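Local coordinates for uncharacterized protein (Trypanosoma brucei, PDB 2Q0X) that is of unknown function but adopts the alpha/beta-hydrolase fold and is named as a paraflagellar rod component, at residues 54-68 with 278-291. Residues are numbered along the deposited sequence; the frame is centred on the assembly and turned at random.
Sequences FDYFTNLAEELQGDW and AAESEHVAAILQFL. With GOL (glycerol), chain C.
Tyr56 meets His283 because its chi1 of 85° tucks CG between the backbone N and the carbonyl carbon, dropping the ring onto the start of helix 280-299, while His283, with CG anti to its carbonyl carbon, brings its imidazole edge to the hydroxyl. The two side chains cross at about a right angle. His283 CB lies over one face of the phenol, 3.9 Å from the Tyr56 ring centroid, and Tyr56 OH reaches the imidazole edge in its plane, making a hydrogen bond with His283 ND1 of 2.8 Å. His283 NE2 is taken by Asp267, so bonds at both nitrogens fix the rotation of the imidazole. Around the phenol, Ala278 CB and Val284 CG2 fill in, the latter 3.7 Å from Tyr56 CD1. A glycerol, probably from the crystallisation liquor, bridges the backbone of Tyr56 and the carboxylate of Glu280: its O1 accepts from Tyr56 N at 2.6 Å and donates to Glu280 OE2. Glycerol also bonds Lys27 of the second subunit, which pairs with Asp55 as well.

Further along, the contact is mainly aliphatic. Leu60 CD2 touches Ile287 CD1 at 3.7 Å, Leu288 CD1 lies against Glu63 CB, and Leu64 CD2 sits 3.8 Å from both Leu288 CD2 and Leu291 CD1. At the far end Leu291 CD1 stands over the five-membered ring of Trp68, 15° off its normal, a CH-pi contact; Arg39 adds a cation-pi contact to the same indole.

Helix 57-64 and the 280-291 part of helix 280-299 run in the same general direction, their axes 31° apart and 9.8 Å at closest approach, side by side against the central mixed sheet of the alpha/beta-hydrolase fold. Leu60 and Leu64 rest on Phe70 of strand 69-73, Tyr56 and Ile287 share Phe113 of strand 110-115, and His283 and Ile287 reach Met230 of strand 227-232.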
# COMPACT_ATOMS: atom_id res chain seq x y z
N PHE A 54 4.43 -9.40 -8.83
CA PHE A 54 4.88 -10.60 -9.51
C PHE A 54 6.29 -10.91 -9.11
O PHE A 54 7.17 -10.06 -9.22
CB PHE A 54 4.78 -10.41 -11.03
CG PHE A 54 3.39 -10.27 -11.51
CD1 PHE A 54 2.69 -11.37 -12.00
CD2 PHE A 54 2.73 -9.05 -11.40
CE1 PHE A 54 1.38 -11.24 -12.41
CE2 PHE A 54 1.42 -8.91 -11.81
CZ PHE A 54 0.74 -10.02 -12.32
N ASP A 55 6.49 -12.14 -8.63
CA ASP A 55 7.80 -12.63 -8.26
C ASP A 55 8.77 -12.44 -9.44
O ASP A 55 9.90 -12.01 -9.22
CB ASP A 55 7.74 -14.12 -7.81
CG ASP A 55 7.12 -14.30 -6.42
OD1 ASP A 55 6.78 -13.30 -5.76
OD2 ASP A 55 6.97 -15.46 -5.97
N TYR A 56 8.32 -12.70 -10.67
CA TYR A 56 9.19 -12.57 -11.84
C TYR A 56 9.76 -11.17 -12.11
O TYR A 56 10.73 -11.05 -12.84
CB TYR A 56 8.56 -13.16 -13.12
CG TYR A 56 7.62 -12.25 -13.88
CD1 TYR A 56 8.12 -11.22 -14.68
CD2 TYR A 56 6.26 -12.44 -13.83
CE1 TYR A 56 7.29 -10.40 -15.38
CE2 TYR A 56 5.42 -11.61 -14.52
CZ TYR A 56 5.93 -10.59 -15.30
OH TYR A 56 5.09 -9.75 -16.00
N PHE A 57 9.17 -10.12 -11.54
CA PHE A 57 9.74 -8.78 -11.57
C PHE A 57 11.20 -8.69 -11.12
O PHE A 57 11.94 -7.82 -11.58
CB PHE A 57 8.92 -7.84 -10.67
CG PHE A 57 7.62 -7.40 -11.25
CD1 PHE A 57 7.12 -7.91 -12.45
CD2 PHE A 57 6.85 -6.47 -10.56
CE1 PHE A 57 5.90 -7.47 -12.96
CE2 PHE A 57 5.63 -6.03 -11.06
CZ PHE A 57 5.16 -6.52 -12.26
N THR A 58 11.61 -9.56 -10.18
CA THR A 58 13.00 -9.62 -9.76
C THR A 58 13.89 -10.10 -10.91
O THR A 58 14.96 -9.55 -11.16
CB THR A 58 13.21 -10.49 -8.47
OG1 THR A 58 12.77 -11.83 -8.68
CG2 THR A 58 12.41 -9.90 -7.32
N ASN A 59 13.41 -11.10 -11.63
CA ASN A 59 14.11 -11.65 -12.80
C ASN A 59 14.08 -10.69 -14.00
O ASN A 59 15.10 -10.47 -14.65
CB ASN A 59 13.52 -13.00 -13.18
CG ASN A 59 13.64 -14.03 -12.09
OD1 ASN A 59 14.75 -14.47 -11.76
ND2 ASN A 59 12.51 -14.40 -11.49
N LEU A 60 12.90 -10.13 -14.29
CA LEU A 60 12.76 -9.01 -15.23
C LEU A 60 13.78 -7.89 -15.00
O LEU A 60 14.54 -7.54 -15.91
CB LEU A 60 11.35 -8.39 -15.16
CG LEU A 60 11.00 -7.38 -16.29
CD1 LEU A 60 11.43 -7.91 -17.69
CD2 LEU A 60 9.53 -7.04 -16.32
N ALA A 61 13.78 -7.31 -13.80
CA ALA A 61 14.68 -6.19 -13.48
C ALA A 61 16.14 -6.60 -13.66
O ALA A 61 16.96 -5.83 -14.17
CB ALA A 61 14.42 -5.67 -12.05
N GLU A 62 16.45 -7.82 -13.25
CA GLU A 62 17.77 -8.38 -13.40
C GLU A 62 18.21 -8.47 -14.87
O GLU A 62 19.33 -8.08 -15.23
CB GLU A 62 17.78 -9.78 -12.76
CG GLU A 62 19.10 -10.31 -12.39
CD GLU A 62 18.97 -11.60 -11.58
OE1 GLU A 62 18.59 -12.63 -12.20
OE2 GLU A 62 19.22 -11.57 -10.34
N GLU A 63 17.31 -8.98 -15.71
CA GLU A 63 17.58 -9.12 -17.15
C GLU A 63 17.70 -7.77 -17.84
O GLU A 63 18.56 -7.61 -18.70
CB GLU A 63 16.51 -9.98 -17.82
CG GLU A 63 16.64 -11.47 -17.50
CD GLU A 63 17.96 -12.07 -17.97
OE1 GLU A 63 18.43 -11.72 -19.09
OE2 GLU A 63 18.53 -12.89 -17.21
N LEU A 64 16.87 -6.81 -17.43
CA LEU A 64 16.90 -5.43 -17.94
C LEU A 64 18.14 -4.64 -17.54
O LEU A 64 18.46 -3.64 -18.18
CB LEU A 64 15.65 -4.67 -17.43
CG LEU A 64 14.30 -5.01 -18.07
CD1 LEU A 64 13.16 -4.40 -17.28
CD2 LEU A 64 14.28 -4.55 -19.53
N GLN A 65 18.82 -5.07 -16.48
CA GLN A 65 19.91 -4.31 -15.88
C GLN A 65 20.99 -3.94 -16.89
O GLN A 65 21.44 -4.78 -17.66
CB GLN A 65 20.54 -5.12 -14.75
CG GLN A 65 21.51 -4.34 -13.90
CD GLN A 65 22.88 -4.96 -13.88
OE1 GLN A 65 23.35 -5.41 -12.82
NE2 GLN A 65 23.53 -5.01 -15.05
N GLY A 66 21.40 -2.67 -16.85
CA GLY A 66 22.34 -2.12 -17.82
C GLY A 66 21.65 -1.49 -19.02
O GLY A 66 22.29 -0.75 -19.78
N ASP A 67 20.36 -1.76 -19.19
CA ASP A 67 19.63 -1.36 -20.40
C ASP A 67 18.41 -0.51 -20.03
O ASP A 67 18.28 0.62 -20.49
CB ASP A 67 19.24 -2.62 -21.19
CG ASP A 67 18.73 -2.30 -22.57
OD1 ASP A 67 19.15 -1.28 -23.14
OD2 ASP A 67 17.90 -3.07 -23.09
N TRP A 68 17.54 -1.06 -19.18
CA TRP A 68 16.44 -0.31 -18.57
C TRP A 68 16.45 -0.45 -17.04
O TRP A 68 16.66 -1.54 -16.50
CB TRP A 68 15.08 -0.81 -19.09
CG TRP A 68 14.80 -0.58 -20.57
CD1 TRP A 68 15.21 -1.36 -21.62
CD2 TRP A 68 13.99 0.46 -21.15
NE1 TRP A 68 14.73 -0.86 -22.79
CE2 TRP A 68 13.98 0.25 -22.54
CE3 TRP A 68 13.28 1.54 -20.63
CZ2 TRP A 68 13.28 1.09 -23.42
CZ3 TRP A 68 12.61 2.38 -21.50
CH2 TRP A 68 12.61 2.14 -22.88
N ALA A 278 1.89 -16.42 -13.19
CA ALA A 278 2.29 -15.91 -14.49
C ALA A 278 3.15 -16.98 -15.14
O ALA A 278 3.84 -17.75 -14.45
CB ALA A 278 3.06 -14.62 -14.33
N ALA A 279 3.08 -17.06 -16.46
CA ALA A 279 4.05 -17.84 -17.20
C ALA A 279 5.33 -16.99 -17.18
O ALA A 279 5.59 -16.21 -18.10
CB ALA A 279 3.57 -18.11 -18.61
N GLU A 280 6.09 -17.15 -16.10
CA GLU A 280 7.15 -16.21 -15.74
C GLU A 280 8.16 -16.02 -16.87
O GLU A 280 8.51 -14.89 -17.23
CB GLU A 280 7.85 -16.66 -14.45
CG GLU A 280 6.93 -16.63 -13.22
CD GLU A 280 7.59 -17.20 -11.97
OE1 GLU A 280 7.97 -18.41 -11.96
OE2 GLU A 280 7.70 -16.44 -10.99
N SER A 281 8.60 -17.12 -17.44
CA SER A 281 9.60 -17.13 -18.49
C SER A 281 9.08 -16.50 -19.79
O SER A 281 9.83 -15.87 -20.53
CB SER A 281 10.04 -18.57 -18.78
OG SER A 281 11.44 -18.70 -18.71
N GLU A 282 7.80 -16.74 -20.09
CA GLU A 282 7.14 -16.14 -21.26
C GLU A 282 7.05 -14.62 -21.12
O GLU A 282 7.41 -13.90 -22.05
CB GLU A 282 5.73 -16.71 -21.46
CG GLU A 282 5.67 -18.20 -21.86
CD GLU A 282 4.22 -18.71 -21.92
OE1 GLU A 282 3.29 -17.87 -21.83
OE2 GLU A 282 4.01 -19.94 -22.07
N HIS A 283 6.59 -14.13 -19.96
CA HIS A 283 6.50 -12.68 -19.70
C HIS A 283 7.87 -12.01 -19.85
O HIS A 283 7.99 -11.01 -20.54
CB HIS A 283 6.00 -12.37 -18.29
CG HIS A 283 4.54 -12.61 -18.09
ND1 HIS A 283 3.74 -11.71 -17.42
CD2 HIS A 283 3.74 -13.65 -18.42
CE1 HIS A 283 2.50 -12.18 -17.38
NE2 HIS A 283 2.47 -13.35 -17.98
N VAL A 284 8.88 -12.55 -19.20
CA VAL A 284 10.20 -11.92 -19.23
C VAL A 284 10.72 -11.84 -20.66
O VAL A 284 11.18 -10.79 -21.12
CB VAL A 284 11.20 -12.65 -18.31
CG1 VAL A 284 12.64 -12.19 -18.59
CG2 VAL A 284 10.83 -12.41 -16.84
N ALA A 285 10.64 -12.97 -21.36
CA ALA A 285 11.12 -13.08 -22.73
C ALA A 285 10.36 -12.15 -23.70
O ALA A 285 10.98 -11.52 -24.53
CB ALA A 285 11.04 -14.52 -23.20
N ALA A 286 9.04 -12.08 -23.57
CA ALA A 286 8.22 -11.22 -24.44
C ALA A 286 8.51 -9.72 -24.20
O ALA A 286 8.58 -8.93 -25.14
CB ALA A 286 6.72 -11.52 -24.22
N ILE A 287 8.69 -9.34 -22.94
CA ILE A 287 8.99 -7.95 -22.60
C ILE A 287 10.36 -7.55 -23.13
O ILE A 287 10.50 -6.51 -23.74
CB ILE A 287 8.88 -7.69 -21.08
CG1 ILE A 287 7.42 -7.74 -20.66
CG2 ILE A 287 9.47 -6.32 -20.69
CD1 ILE A 287 7.21 -7.82 -19.16
N LEU A 288 11.37 -8.39 -22.90
CA LEU A 288 12.74 -8.13 -23.36
C LEU A 288 12.84 -8.04 -24.88
O LEU A 288 13.51 -7.16 -25.40
CB LEU A 288 13.69 -9.22 -22.86
CG LEU A 288 14.23 -9.10 -21.43
CD1 LEU A 288 15.04 -10.35 -21.10
CD2 LEU A 288 15.08 -7.85 -21.28
N GLN A 289 12.20 -8.99 -25.58
CA GLN A 289 12.22 -9.06 -27.04
C GLN A 289 11.48 -7.87 -27.66
O GLN A 289 11.91 -7.31 -28.64
CB GLN A 289 11.59 -10.38 -27.51
CG GLN A 289 11.61 -10.62 -29.04
CD GLN A 289 12.96 -11.15 -29.55
OE1 GLN A 289 13.99 -11.06 -28.87
NE2 GLN A 289 12.94 -11.70 -30.77
N PHE A 290 10.37 -7.48 -27.06
CA PHE A 290 9.64 -6.29 -27.47
C PHE A 290 10.51 -5.03 -27.34
O PHE A 290 10.63 -4.25 -28.27
CB PHE A 290 8.38 -6.13 -26.61
CG PHE A 290 7.70 -4.80 -26.76
CD1 PHE A 290 7.70 -3.88 -25.73
CD2 PHE A 290 7.07 -4.46 -27.95
CE1 PHE A 290 7.07 -2.64 -25.88
CE2 PHE A 290 6.46 -3.22 -28.09
CZ PHE A 290 6.46 -2.32 -27.04
N LEU A 291 11.11 -4.84 -26.19
CA LEU A 291 11.96 -3.67 -25.97
C LEU A 291 13.16 -3.68 -26.92
O LEU A 291 13.49 -2.65 -27.50
CB LEU A 291 12.40 -3.56 -24.50
CG LEU A 291 11.26 -3.24 -23.50
CD1 LEU A 291 11.78 -3.31 -22.06
CD2 LEU A 291 10.61 -1.86 -23.76
C1 GOL C . 5.08 -14.97 -10.61
O1 GOL C . 6.12 -14.08 -10.91
C2 GOL C . 3.94 -14.31 -9.84
O2 GOL C . 4.09 -14.28 -8.42
C3 GOL C . 2.68 -15.03 -10.19
O3 GOL C . 1.73 -14.67 -9.21